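Local coordinates for choline binding protein PCPA (Streptococcus pneumoniae, PDB 4CP6) that is a choline-binding, leucine-rich-repeat vaccine antigen of the pneumococcus that is probably held on the bacterial surface through choline and may take part in adhesion, at residues Glu176-Glu181 and Ser203-Leu208; Glu129-Arg134 and Ser156-Ser161; Ile240-Gln245 and Tyr263-Asn268; Lys199-Asn204 and Glu222-Val227. All coordinates share one frame; numbering follows the deposited sequence.

How the interactions relate
Followed from the N terminus, all four contacts have 17 or 21 residues between their segments, so each closes a loop of about one solenoid turn. Interaction 2 (129-134 with 156-161) is complete before interaction 1 (176-181 with 203-208) opens, and His180 O probably accepts a hydrogen bond from Ser156 N between them. Interactions 1 and 4 overlap in Ser203 and Asn204: interaction 4 opens where interaction 1 closes, then runs on to 222-227. Interaction 3 (240-245 with 263-268) comes last and meets interaction 1 through Arg207 NE and Tyr263 OH. Interactions 1 and 2 join successive turns along the parallel ladder of strands 130-131, 152-153, 177-178 and 200-201; interaction 4 leads toward interaction 3's sheet.

Interaction 1: Glu176-Glu181 and Ser203-Leu208; sequences ELISHE and SNLFRL
Glu181 and Leu205 bring their backbones within 4.0 Å, CA to CA, in a turn-on-turn contact just past strand 177-178, where one loop stacks on the next. The polar evidence is a hydrogen bond from Glu181 N to Ser203 O, 3.1 Å long, with an N-H...O angle of 145°. The same residue's CA makes a CA-H...O contact of 3.3 Å, from Glu181 CA to the next carbonyl, Asn204 O, which also accepts Arg207 N within the type I turn Asn204-Arg207. Stacking of equivalent strand-and-turn units is what builds a leucine-rich-repeat solenoid, and the apolar part of this contact fits it. Leu205, its CG turned opposite the backbone N (chi1 -173°), sends CD1 back to Ile178 CG2 at 3.7 Å, the two side chains crossing at about a right angle. At the outer end Glu181 and Arg207 run side by side, both extended, with carboxylate and guanidinium planes only 12° apart. Glu181 OE2 packs on Arg207 CD at 3.3 Å and stands 4.2 Å from Arg207 NE, well out of the guanidinium plane, so no N-H points at it and the attraction is probably just electrostatic. Water 1 donates to Glu181 OE1 and accepts weakly from Arg207 NH1, while Arg207 NE is hydrogen-bonded to Tyr263 OH.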
loop_
_atom_site.group_PDB
_atom_site.type_symbol
_atom_site.label_atom_id
_atom_site.label_comp_id
_atom_site.label_asym_id
_atom_site.label_seq_id
_atom_site.Cartn_x
_atom_site.Cartn_y
_atom_site.Cartn_z
ATOM N N GLU A 176 -3.602 -9.113 15.425
ATOM C CA GLU A 176 -3.052 -10.276 14.756
ATOM C C GLU A 176 -2.963 -10.118 13.243
ATOM O O GLU A 176 -2.124 -10.785 12.612
ATOM C CB GLU A 176 -3.898 -11.502 15.167
ATOM C CG GLU A 176 -3.394 -12.845 14.684
ATOM C CD GLU A 176 -3.868 -13.264 13.304
ATOM O OE1 GLU A 176 -4.836 -12.664 12.785
ATOM O OE2 GLU A 176 -3.227 -14.173 12.727
ATOM N N LEU A 177 -3.869 -9.317 12.671
ATOM C CA LEU A 177 -3.939 -9.189 11.221
ATOM C C LEU A 177 -4.164 -7.743 10.845
ATOM O O LEU A 177 -5.075 -7.096 11.383
ATOM C CB LEU A 177 -5.057 -10.098 10.690
ATOM C CG LEU A 177 -5.154 -10.215 9.140
ATOM C CD1 LEU A 177 -5.934 -11.453 8.762
ATOM C CD2 LEU A 177 -5.857 -9.011 8.513
ATOM N N ILE A 178 -3.362 -7.244 9.899
ATOM C CA ILE A 178 -3.517 -5.888 9.347
ATOM C C ILE A 178 -3.675 -6.127 7.859
ATOM O O ILE A 178 -2.761 -6.659 7.217
ATOM C CB ILE A 178 -2.347 -4.939 9.641
ATOM C CG1 ILE A 178 -1.998 -4.938 11.135
ATOM C CG2 ILE A 178 -2.717 -3.545 9.138
ATOM C CD1 ILE A 178 -0.796 -4.026 11.488
ATOM N N SER A 179 -4.829 -5.748 7.304
ATOM C CA SER A 179 -5.178 -6.039 5.929
ATOM C C SER A 179 -4.540 -5.117 4.868
ATOM O O SER A 179 -3.894 -4.109 5.162
ATOM C CB SER A 179 -6.695 -6.043 5.813
ATOM O OG SER A 179 -7.125 -6.643 4.607
ATOM N N HIS A 180 -4.754 -5.497 3.621
ATOM C CA HIS A 180 -4.300 -4.845 2.398
ATOM C C HIS A 180 -4.466 -3.327 2.489
ATOM O O HIS A 180 -5.549 -2.824 2.806
ATOM C CB HIS A 180 -5.174 -5.401 1.248
ATOM C CG HIS A 180 -4.916 -4.929 -0.156
ATOM N ND1 HIS A 180 -5.814 -4.105 -0.825
ATOM C CD2 HIS A 180 -3.945 -5.308 -1.018
ATOM C CE1 HIS A 180 -5.333 -3.983 -2.065
ATOM N NE2 HIS A 180 -4.223 -4.703 -2.232
ATOM N N GLU A 181 -3.393 -2.582 2.185
ATOM C CA GLU A 181 -3.411 -1.117 2.080
ATOM C C GLU A 181 -3.937 -0.399 3.308
ATOM O O GLU A 181 -4.335 0.769 3.195
ATOM C CB GLU A 181 -4.192 -0.672 0.822
ATOM C CG GLU A 181 -3.556 -1.250 -0.442
ATOM C CD GLU A 181 -4.026 -0.724 -1.776
ATOM O OE1 GLU A 181 -4.644 0.358 -1.788
ATOM O OE2 GLU A 181 -3.644 -1.313 -2.814
ATOM N N SER A 203 -1.246 -7.278 1.476
ATOM C CA SER A 203 -0.325 -6.700 0.489
ATOM C C SER A 203 -0.456 -5.179 0.401
ATOM O O SER A 203 -1.472 -4.578 0.787
ATOM C CB SER A 203 -0.570 -7.310 -0.888
ATOM O OG SER A 203 -1.902 -7.017 -1.244
ATOM N N ASN A 204 0.614 -4.535 -0.111
ATOM C CA ASN A 204 0.645 -3.094 -0.382
ATOM C C ASN A 204 0.249 -2.293 0.825
ATOM O O ASN A 204 -0.457 -1.290 0.716
ATOM C CB ASN A 204 -0.254 -2.772 -1.585
ATOM C CG ASN A 204 0.148 -3.588 -2.774
ATOM O OD1 ASN A 204 1.299 -4.056 -2.829
ATOM N ND2 ASN A 204 -0.749 -3.705 -3.723
ATOM N N LEU A 205 0.732 -2.729 1.993
ATOM C CA LEU A 205 0.322 -2.128 3.251
ATOM C C LEU A 205 0.552 -0.639 3.315
ATOM O O LEU A 205 -0.241 0.068 3.943
ATOM C CB LEU A 205 1.063 -2.831 4.402
ATOM C CG LEU A 205 0.684 -2.474 5.806
ATOM C CD1 LEU A 205 -0.806 -2.684 6.074
ATOM C CD2 LEU A 205 1.470 -3.322 6.800
ATOM N N PHE A 206 1.646 -0.187 2.687
ATOM C CA PHE A 206 2.050 1.207 2.713
ATOM C C PHE A 206 1.980 1.837 1.313
ATOM O O PHE A 206 2.680 2.814 1.051
ATOM C CB PHE A 206 3.473 1.292 3.266
ATOM C CG PHE A 206 3.586 0.668 4.640
ATOM C CD1 PHE A 206 3.065 1.307 5.753
ATOM C CD2 PHE A 206 4.251 -0.541 4.825
ATOM C CE1 PHE A 206 3.163 0.729 7.026
ATOM C CE2 PHE A 206 4.352 -1.116 6.105
ATOM C CZ PHE A 206 3.829 -0.455 7.195
ATOM N N ARG A 207 1.146 1.299 0.415
ATOM C CA ARG A 207 1.099 1.772 -0.966
ATOM C C ARG A 207 0.992 3.285 -1.050
ATOM O O ARG A 207 0.097 3.850 -0.457
ATOM C CB ARG A 207 -0.074 1.111 -1.695
ATOM C CG ARG A 207 -0.235 1.594 -3.146
ATOM C CD ARG A 207 -1.406 0.915 -3.870
ATOM N NE ARG A 207 -1.590 1.507 -5.202
ATOM C CZ ARG A 207 -2.267 2.622 -5.472
ATOM N NH1 ARG A 207 -2.868 3.293 -4.503
ATOM N NH2 ARG A 207 -2.326 3.085 -6.710
ATOM N N LEU A 208 1.891 3.937 -1.808
ATOM C CA LEU A 208 1.892 5.387 -2.059
ATOM C C LEU A 208 2.125 6.237 -0.821
ATOM O O LEU A 208 2.084 7.474 -0.913
ATOM C CB LEU A 208 0.614 5.832 -2.795
ATOM C CG LEU A 208 0.312 5.248 -4.199
ATOM C CD1 LEU A 208 -0.753 6.078 -4.915
ATOM C CD2 LEU A 208 1.504 5.149 -5.088
HETATM O O HOH W 1 -4.393 2.857 -2.381
#

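Interaction 2: Glu129-Arg134 and Ser156-Ser161; sequences EKIEDR and SAFSFS
Ile131, Ala157 and Phe158 make up the apolar half of this buried contact. Ile131 CG2 meets Ala157 CB at 4.2 Å, and Ile131 CD1, carried forward by an extended chi2 of 172°, comes within 4.3 Å of Phe158 CZ, obliquely to the ring. Phe136 lies against the same Phe158 with nearly parallel planes. The backbones are joined by no direct hydrogen bond; instead Arg134 CA directs its hydrogen at Ser156 O, a CA-H...O contact of 3.5 Å with a fairly straight angle of 159°. Such close stacking of one turn on the next, with isoleucine, alanine and phenylalanine turned inward, is the construction of the BspA-type leucine-rich-repeat solenoid, in which strand 130-131 runs parallel to strand 152-153. Flat-group packing comes next. The Arg134 chain, extended from CG to NE, carries the guanidinium over Ser156, whose CB sits 3.7 Å above the centre of one face; Ser156 OG is also over that face, 3.6 Å from Arg134 NH2. Water 2 lies in plane at the guanidinium edge and accepts from Arg134 NH1 at 3.0 Å while also bonding to Ser159 OG; the same NH1 also forms a salt bridge with Asp137. Within 156-161, a type II turn from Phe158 to Ser161 has Phe158 O accepting both Ser161 N and Ser161 OG from the same face of its carbonyl plane.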
loop_
_atom_site.group_PDB
_atom_site.type_symbol
_atom_site.label_atom_id
_atom_site.label_comp_id
_atom_site.label_asym_id
_atom_site.label_seq_id
_atom_site.Cartn_x
_atom_site.Cartn_y
_atom_site.Cartn_z
ATOM N N GLU A 129 -12.718 -5.082 18.996
ATOM C CA GLU A 129 -12.025 -6.251 18.453
ATOM C C GLU A 129 -11.699 -6.090 16.966
ATOM O O GLU A 129 -10.665 -6.629 16.520
ATOM C CB GLU A 129 -12.911 -7.489 18.673
ATOM C CG GLU A 129 -12.340 -8.808 18.173
ATOM C CD GLU A 129 -13.278 -9.978 18.381
ATOM O OE1 GLU A 129 -13.454 -10.393 19.549
ATOM O OE2 GLU A 129 -13.866 -10.452 17.384
ATOM N N LYS A 130 -12.586 -5.420 16.201
ATOM C CA LYS A 130 -12.398 -5.328 14.752
ATOM C C LYS A 130 -12.681 -3.914 14.259
ATOM O O LYS A 130 -13.698 -3.331 14.640
ATOM C CB LYS A 130 -13.392 -6.273 14.007
ATOM C CG LYS A 130 -13.238 -7.775 14.277
ATOM C CD LYS A 130 -14.263 -8.595 13.446
ATOM C CE LYS A 130 -14.109 -10.088 13.676
ATOM N NZ LYS A 130 -15.089 -10.868 12.845
ATOM N N ILE A 131 -11.795 -3.391 13.409
ATOM C CA ILE A 131 -11.997 -2.164 12.660
ATOM C C ILE A 131 -12.118 -2.686 11.224
ATOM O O ILE A 131 -11.135 -3.201 10.669
ATOM C CB ILE A 131 -10.817 -1.169 12.812
ATOM C CG1 ILE A 131 -10.723 -0.637 14.242
ATOM C CG2 ILE A 131 -10.970 -0.004 11.799
ATOM C CD1 ILE A 131 -9.434 0.198 14.492
ATOM N N GLU A 132 -13.311 -2.563 10.633
ATOM C CA GLU A 132 -13.546 -3.091 9.303
ATOM C C GLU A 132 -13.066 -2.154 8.203
ATOM O O GLU A 132 -12.523 -1.077 8.472
ATOM C CB GLU A 132 -15.013 -3.514 9.145
ATOM C CG GLU A 132 -15.302 -4.841 9.860
ATOM C CD GLU A 132 -14.636 -6.058 9.231
ATOM O OE1 GLU A 132 -14.227 -5.968 8.050
ATOM O OE2 GLU A 132 -14.589 -7.117 9.904
ATOM N N ASP A 133 -13.209 -2.608 6.950
ATOM C CA ASP A 133 -12.653 -1.942 5.801
ATOM C C ASP A 133 -12.942 -0.477 5.729
ATOM O O ASP A 133 -14.079 -0.059 5.941
ATOM C CB ASP A 133 -13.121 -2.605 4.503
ATOM C CG ASP A 133 -12.820 -4.089 4.397
ATOM O OD1 ASP A 133 -12.079 -4.623 5.270
ATOM O OD2 ASP A 133 -13.167 -4.681 3.369
ATOM N N ARG A 134 -11.914 0.311 5.417
ATOM C CA ARG A 134 -12.091 1.751 5.171
ATOM C C ARG A 134 -12.765 2.495 6.319
ATOM O O ARG A 134 -13.405 3.540 6.095
ATOM C CB ARG A 134 -12.819 1.981 3.818
ATOM C CG ARG A 134 -11.967 1.503 2.658
ATOM C CD ARG A 134 -12.585 1.781 1.295
ATOM N NE ARG A 134 -11.656 1.419 0.211
ATOM C CZ ARG A 134 -10.682 2.221 -0.242
ATOM N NH1 ARG A 134 -10.529 3.452 0.258
ATOM N NH2 ARG A 134 -9.867 1.806 -1.211
ATOM N N SER A 156 -7.619 -1.071 3.733
ATOM C CA SER A 156 -7.612 0.376 3.541
ATOM C C SER A 156 -8.179 1.120 4.755
ATOM O O SER A 156 -8.691 2.242 4.604
ATOM C CB SER A 156 -8.384 0.732 2.268
ATOM O OG SER A 156 -7.671 0.228 1.147
ATOM N N ALA A 157 -8.055 0.535 5.963
ATOM C CA ALA A 157 -8.692 1.171 7.127
ATOM C C ALA A 157 -8.286 2.600 7.393
ATOM O O ALA A 157 -9.147 3.391 7.788
ATOM C CB ALA A 157 -8.474 0.337 8.392
ATOM N N PHE A 158 -7.020 2.968 7.195
ATOM C CA PHE A 158 -6.584 4.347 7.447
ATOM C C PHE A 158 -6.094 5.012 6.179
ATOM O O PHE A 158 -5.528 6.098 6.246
ATOM C CB PHE A 158 -5.467 4.394 8.530
ATOM C CG PHE A 158 -5.951 3.929 9.877
ATOM C CD1 PHE A 158 -6.592 4.810 10.744
ATOM C CD2 PHE A 158 -5.841 2.593 10.254
ATOM C CE1 PHE A 158 -7.084 4.377 11.979
ATOM C CE2 PHE A 158 -6.347 2.152 11.490
ATOM C CZ PHE A 158 -6.983 3.049 12.334
ATOM N N SER A 159 -6.321 4.383 5.022
ATOM C CA SER A 159 -5.821 4.879 3.756
ATOM C C SER A 159 -6.220 6.327 3.546
ATOM O O SER A 159 -7.386 6.700 3.770
ATOM C CB SER A 159 -6.350 4.017 2.618
ATOM O OG SER A 159 -5.856 4.460 1.360
ATOM N N PHE A 160 -5.273 7.136 3.070
ATOM C CA PHE A 160 -5.510 8.540 2.728
ATOM C C PHE A 160 -5.789 9.421 3.950
ATOM O O PHE A 160 -6.334 10.526 3.798
ATOM C CB PHE A 160 -6.592 8.678 1.643
ATOM C CG PHE A 160 -6.036 9.014 0.286
ATOM C CD1 PHE A 160 -5.410 10.234 0.056
ATOM C CD2 PHE A 160 -6.170 8.131 -0.773
ATOM C CE1 PHE A 160 -4.889 10.547 -1.211
ATOM C CE2 PHE A 160 -5.641 8.437 -2.031
ATOM C CZ PHE A 160 -5.034 9.655 -2.244
ATOM N N SER A 161 -5.397 8.963 5.150
ATOM C CA SER A 161 -5.440 9.804 6.349
ATOM C C SER A 161 -4.143 10.637 6.312
ATOM O O SER A 161 -3.139 10.285 6.938
ATOM C CB SER A 161 -5.537 8.958 7.619
ATOM O OG SER A 161 -6.783 8.282 7.674
HETATM O O HOH W 2 -7.923 4.737 -0.432
#

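Interaction 3: Ile240-Gln245 and Tyr263-Asn268; sequences IYYPSQ and YSFNKN
Tyr242 lays its CB, rather than the middle of its ring, over the face of Phe265. The CB stands 3.8 Å from the Phe265 ring centroid and 18° off the normal, a CH-pi contact, whereas the two rings are near parallel but slid apart, with centroids separated by 4.8 Å. Here a beta hairpin joins the leucine-rich-repeat solenoid: strand 238-241 pairs antiparallel with 230-233 and parallel with 259-260. Ile240 and Tyr241 both face Leu231 in a classic beta bulge. Beyond it, Tyr242 N gives a hydrogen bond to Ser264 O, 2.8 Å long, nearly straight at 169° and in the carbonyl plane. The partner loop consists of two overlapping turns, type I from Tyr263 to Asn266 and type II from Phe265 to Asn268. Tyr242, with CG opposite its backbone N (chi1 -172°), reaches across them, so that Asn268 ND2 approaches Tyr242 CD1 at 3.4 Å, obliquely to the ring; Asn268 OD1 meanwhile accepts from Leu271 N. The Tyr241 ring goes a different way, stacking on Phe206 and receiving Tyr263 O near its plane at the edge. Ser244 CB closes the far end against Lys267 O at 3.4 Å. Buried carbonyls between the segments are met by water: water 3 lies between Tyr241 OH and Asn266 O, and water 4 donates to Tyr242 O at 2.7 Å and to Asn266 O at 3.2 Å.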
loop_
_atom_site.group_PDB
_atom_site.type_symbol
_atom_site.label_atom_id
_atom_site.label_comp_id
_atom_site.label_asym_id
_atom_site.label_seq_id
_atom_site.Cartn_x
_atom_site.Cartn_y
_atom_site.Cartn_z
ATOM N N ILE A 240 9.531 -6.839 2.708
ATOM C CA ILE A 240 8.165 -6.365 2.581
ATOM C C ILE A 240 8.120 -4.865 2.303
ATOM O O ILE A 240 7.381 -4.434 1.411
ATOM C CB ILE A 240 7.352 -6.741 3.841
ATOM C CG1 ILE A 240 7.330 -8.275 4.016
ATOM C CG2 ILE A 240 5.896 -6.188 3.772
ATOM C CD1 ILE A 240 6.766 -8.749 5.362
ATOM N N TYR A 241 8.845 -4.061 3.098
ATOM C CA TYR A 241 8.769 -2.621 2.898
ATOM C C TYR A 241 10.026 -1.922 3.310
ATOM O O TYR A 241 10.473 -2.071 4.457
ATOM C CB TYR A 241 7.548 -2.019 3.620
ATOM C CG TYR A 241 7.381 -0.546 3.294
ATOM C CD1 TYR A 241 7.183 -0.119 1.977
ATOM C CD2 TYR A 241 7.481 0.427 4.288
ATOM C CE1 TYR A 241 7.074 1.234 1.667
ATOM C CE2 TYR A 241 7.321 1.776 3.995
ATOM C CZ TYR A 241 7.140 2.179 2.684
ATOM O OH TYR A 241 7.057 3.525 2.382
ATOM N N TYR A 242 10.586 -1.112 2.378
ATOM C CA TYR A 242 11.743 -0.273 2.633
ATOM C C TYR A 242 11.175 1.142 2.799
ATOM O O TYR A 242 10.638 1.713 1.831
ATOM C CB TYR A 242 12.675 -0.351 1.443
ATOM C CG TYR A 242 14.002 0.339 1.700
ATOM C CD1 TYR A 242 14.137 1.716 1.542
ATOM C CD2 TYR A 242 15.138 -0.397 2.021
ATOM C CE1 TYR A 242 15.366 2.347 1.729
ATOM C CE2 TYR A 242 16.373 0.223 2.202
ATOM C CZ TYR A 242 16.475 1.592 2.074
ATOM O OH TYR A 242 17.706 2.188 2.215
ATOM N N PRO A 243 11.253 1.749 4.000
ATOM C CA PRO A 243 10.624 3.072 4.188
ATOM C C PRO A 243 11.067 4.118 3.190
ATOM O O PRO A 243 12.264 4.251 2.968
ATOM C CB PRO A 243 10.980 3.447 5.626
ATOM C CG PRO A 243 11.115 2.092 6.305
ATOM C CD PRO A 243 11.804 1.220 5.258
ATOM N N SER A 244 10.111 4.858 2.593
ATOM C CA SER A 244 10.449 5.808 1.546
ATOM C C SER A 244 11.405 6.882 2.020
ATOM O O SER A 244 12.160 7.438 1.198
ATOM C CB SER A 244 9.203 6.451 0.937
ATOM O OG SER A 244 8.542 7.333 1.837
ATOM N N GLN A 245 11.358 7.208 3.343
ATOM C CA GLN A 245 12.187 8.317 3.857
ATOM C C GLN A 245 13.421 7.841 4.602
ATOM O O GLN A 245 14.118 8.669 5.205
ATOM C CB GLN A 245 11.366 9.321 4.698
ATOM C CG GLN A 245 10.106 9.817 4.008
ATOM C CD GLN A 245 10.367 10.307 2.607
ATOM O OE1 GLN A 245 10.078 9.610 1.605
ATOM N NE2 GLN A 245 10.902 11.510 2.499
ATOM N N TYR A 263 5.297 -2.976 -4.286
ATOM C CA TYR A 263 5.390 -1.628 -3.703
ATOM C C TYR A 263 6.467 -1.505 -2.602
ATOM O O TYR A 263 6.492 -0.486 -1.882
ATOM C CB TYR A 263 4.011 -1.203 -3.142
ATOM C CG TYR A 263 3.016 -0.867 -4.234
ATOM C CD1 TYR A 263 2.194 -1.849 -4.788
ATOM C CD2 TYR A 263 2.914 0.429 -4.733
ATOM C CE1 TYR A 263 1.273 -1.536 -5.781
ATOM C CE2 TYR A 263 1.989 0.752 -5.720
ATOM C CZ TYR A 263 1.185 -0.238 -6.251
ATOM O OH TYR A 263 0.257 0.130 -7.222
ATOM N N SER A 264 7.403 -2.467 -2.527
ATOM C CA SER A 264 8.367 -2.432 -1.425
ATOM C C SER A 264 9.300 -1.225 -1.372
ATOM O O SER A 264 9.747 -0.896 -0.264
ATOM C CB SER A 264 9.194 -3.703 -1.364
ATOM O OG SER A 264 9.752 -4.023 -2.634
ATOM N N PHE A 265 9.656 -0.599 -2.511
ATOM C CA PHE A 265 10.501 0.618 -2.530
ATOM C C PHE A 265 9.716 1.739 -3.191
ATOM O O PHE A 265 10.306 2.688 -3.725
ATOM C CB PHE A 265 11.847 0.405 -3.287
ATOM C CG PHE A 265 12.809 -0.537 -2.615
ATOM C CD1 PHE A 265 12.588 -1.914 -2.628
ATOM C CD2 PHE A 265 13.959 -0.053 -1.988
ATOM C CE1 PHE A 265 13.518 -2.796 -2.050
ATOM C CE2 PHE A 265 14.887 -0.935 -1.421
ATOM C CZ PHE A 265 14.648 -2.296 -1.425
ATOM N N ASN A 266 8.387 1.676 -3.137
ATOM C CA ASN A 266 7.567 2.712 -3.734
ATOM C C ASN A 266 7.843 4.070 -3.080
ATOM O O ASN A 266 7.950 4.151 -1.859
ATOM C CB ASN A 266 6.097 2.343 -3.581
ATOM C CG ASN A 266 5.141 3.259 -4.261
ATOM O OD1 ASN A 266 5.324 3.643 -5.456
ATOM N ND2 ASN A 266 4.065 3.511 -3.613
ATOM N N LYS A 267 7.877 5.127 -3.895
ATOM C CA LYS A 267 8.065 6.528 -3.461
ATOM C C LYS A 267 9.412 6.775 -2.808
ATOM O O LYS A 267 9.574 7.795 -2.144
ATOM C CB LYS A 267 6.924 6.973 -2.506
ATOM C CG LYS A 267 5.503 6.884 -3.094
ATOM C CD LYS A 267 5.373 7.928 -4.227
ATOM C CE LYS A 267 4.059 7.988 -4.935
ATOM N NZ LYS A 267 4.165 8.983 -6.043
ATOM N N ASN A 268 10.362 5.880 -2.977
ATOM C CA ASN A 268 11.643 6.016 -2.317
ATOM C C ASN A 268 12.299 7.352 -2.655
ATOM O O ASN A 268 12.469 7.680 -3.831
ATOM C CB ASN A 268 12.519 4.861 -2.708
ATOM C CG ASN A 268 13.782 4.854 -1.903
ATOM O OD1 ASN A 268 14.705 5.610 -2.199
ATOM N ND2 ASN A 268 13.772 4.140 -0.782
HETATM O O HOH W 3 5.865 3.904 0.026
HETATM O O HOH W 4 10.612 3.187 -0.450
HETATM O O HOH W 5 8.142 9.686 -0.660
#

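Interaction 4: Lys199-Asn204 and Glu222-Val227; sequences KTLGSN and ESFASV
Leu201 sets a methyl on the face of Phe224, which is the evidence for side-chain packing where two sheets of the leucine-rich-repeat solenoid meet: strand 200-201 ends the parallel ladder through strands 130-131, 152-153 and 177-178, and strand 224-227 is the outermost of the seven-stranded sheet. No hydrogen bond joins the two segments. Phe224 has CG opposite its carbonyl carbon (chi1 -57°), which swings the ring across to the leucine. Leu201 takes the same first torsion, and with chi2 at 175° its CD1 stands 3.8 Å from the Phe224 ring centroid, 19° off the normal. That CH-pi contact is offset toward the rim on the CE1 side, and Leu201 CG touches Phe224 CZ at 3.5 Å. The side chains cross at a slant, and Leu231 of the adjoining hairpin strand packs against both. Thr200 N lies at the ring edge, near its plane. At the outer end the Lys199 chain runs fully extended, its CG passing Ser223 OG at 3.6 Å. Asn221 OD1 accepts from the backbone N of both Ser223 and Phe224, fixing the chain where the strand begins. The carbonyl oxygen Lys199 O rests 3.5 Å from Ser223 CB and the same distance from Phe224 CE2.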
loop_
_atom_site.group_PDB
_atom_site.type_symbol
_atom_site.label_atom_id
_atom_site.label_comp_id
_atom_site.label_asym_id
_atom_site.label_seq_id
_atom_site.Cartn_x
_atom_site.Cartn_y
_atom_site.Cartn_z
ATOM N N LYS A 199 0.626 -11.405 13.130
ATOM C CA LYS A 199 1.019 -12.606 12.395
ATOM C C LYS A 199 0.881 -12.442 10.891
ATOM O O LYS A 199 1.619 -13.110 10.155
ATOM C CB LYS A 199 0.154 -13.784 12.858
ATOM C CG LYS A 199 0.608 -15.125 12.302
ATOM C CD LYS A 199 -0.248 -16.278 12.793
ATOM C CE LYS A 199 0.236 -17.578 12.195
ATOM N NZ LYS A 199 -0.537 -18.748 12.708
ATOM N N THR A 200 -0.083 -11.618 10.426
ATOM C CA THR A 200 -0.384 -11.511 9.003
ATOM C C THR A 200 -0.495 -10.060 8.621
ATOM O O THR A 200 -1.180 -9.284 9.312
ATOM C CB THR A 200 -1.711 -12.232 8.743
ATOM O OG1 THR A 200 -1.572 -13.602 9.137
ATOM C CG2 THR A 200 -2.155 -12.163 7.270
ATOM N N LEU A 201 0.138 -9.716 7.481
ATOM C CA LEU A 201 0.046 -8.396 6.848
ATOM C C LEU A 201 -0.441 -8.571 5.440
ATOM O O LEU A 201 0.115 -9.390 4.707
ATOM C CB LEU A 201 1.411 -7.669 6.802
ATOM C CG LEU A 201 2.026 -7.372 8.140
ATOM C CD1 LEU A 201 3.413 -6.780 7.967
ATOM C CD2 LEU A 201 1.170 -6.431 8.989
ATOM N N GLY A 202 -1.461 -7.816 5.061
ATOM C CA GLY A 202 -1.943 -7.865 3.689
ATOM C C GLY A 202 -0.979 -7.160 2.753
ATOM O O GLY A 202 0.010 -6.552 3.182
ATOM N N SER A 203 -1.246 -7.278 1.476
ATOM C CA SER A 203 -0.325 -6.700 0.489
ATOM C C SER A 203 -0.456 -5.179 0.401
ATOM O O SER A 203 -1.472 -4.578 0.787
ATOM C CB SER A 203 -0.570 -7.310 -0.888
ATOM O OG SER A 203 -1.902 -7.017 -1.244
ATOM N N ASN A 204 0.614 -4.535 -0.111
ATOM C CA ASN A 204 0.645 -3.094 -0.382
ATOM C C ASN A 204 0.249 -2.293 0.825
ATOM O O ASN A 204 -0.457 -1.290 0.716
ATOM C CB ASN A 204 -0.254 -2.772 -1.585
ATOM C CG ASN A 204 0.148 -3.588 -2.774
ATOM O OD1 ASN A 204 1.299 -4.056 -2.829
ATOM N ND2 ASN A 204 -0.749 -3.705 -3.723
ATOM N N GLU A 222 6.910 -13.378 15.917
ATOM C CA GLU A 222 7.345 -14.633 15.295
ATOM C C GLU A 222 7.239 -14.654 13.781
ATOM O O GLU A 222 7.693 -15.626 13.165
ATOM C CB GLU A 222 6.505 -15.815 15.853
ATOM C CG GLU A 222 6.770 -16.127 17.323
ATOM C CD GLU A 222 5.791 -17.073 17.993
ATOM O OE1 GLU A 222 4.881 -17.597 17.310
ATOM O OE2 GLU A 222 5.927 -17.274 19.221
ATOM N N SER A 223 6.628 -13.609 13.167
ATOM C CA SER A 223 6.361 -13.614 11.725
ATOM C C SER A 223 7.126 -12.565 10.943
ATOM O O SER A 223 7.279 -12.720 9.718
ATOM C CB SER A 223 4.861 -13.415 11.506
ATOM O OG SER A 223 4.153 -14.455 12.183
ATOM N N PHE A 224 7.599 -11.511 11.624
ATOM C CA PHE A 224 8.250 -10.362 10.975
ATOM C C PHE A 224 9.471 -9.916 11.712
ATOM O O PHE A 224 9.621 -10.212 12.906
ATOM C CB PHE A 224 7.261 -9.163 10.910
ATOM C CG PHE A 224 5.994 -9.539 10.195
ATOM C CD1 PHE A 224 5.976 -9.695 8.809
ATOM C CD2 PHE A 224 4.840 -9.830 10.905
ATOM C CE1 PHE A 224 4.820 -10.137 8.151
ATOM C CE2 PHE A 224 3.690 -10.269 10.251
ATOM C CZ PHE A 224 3.681 -10.417 8.880
ATOM N N ALA A 225 10.365 -9.235 10.989
ATOM C CA ALA A 225 11.566 -8.627 11.541
ATOM C C ALA A 225 11.791 -7.257 10.960
ATOM O O ALA A 225 11.349 -6.965 9.836
ATOM C CB ALA A 225 12.783 -9.508 11.317
ATOM N N SER A 226 12.451 -6.403 11.733
ATOM C CA SER A 226 12.815 -5.047 11.318
ATOM C C SER A 226 14.334 -4.967 11.391
ATOM O O SER A 226 14.903 -5.229 12.451
ATOM C CB SER A 226 12.193 -4.003 12.238
ATOM O OG SER A 226 12.671 -2.718 11.854
ATOM N N VAL A 227 14.985 -4.637 10.267
ATOM C CA VAL A 227 16.442 -4.482 10.232
ATOM C C VAL A 227 16.756 -3.086 9.733
ATOM O O VAL A 227 16.478 -2.769 8.568
ATOM C CB VAL A 227 17.170 -5.542 9.381
ATOM C CG1 VAL A 227 18.698 -5.358 9.476
ATOM C CG2 VAL A 227 16.748 -6.972 9.771
#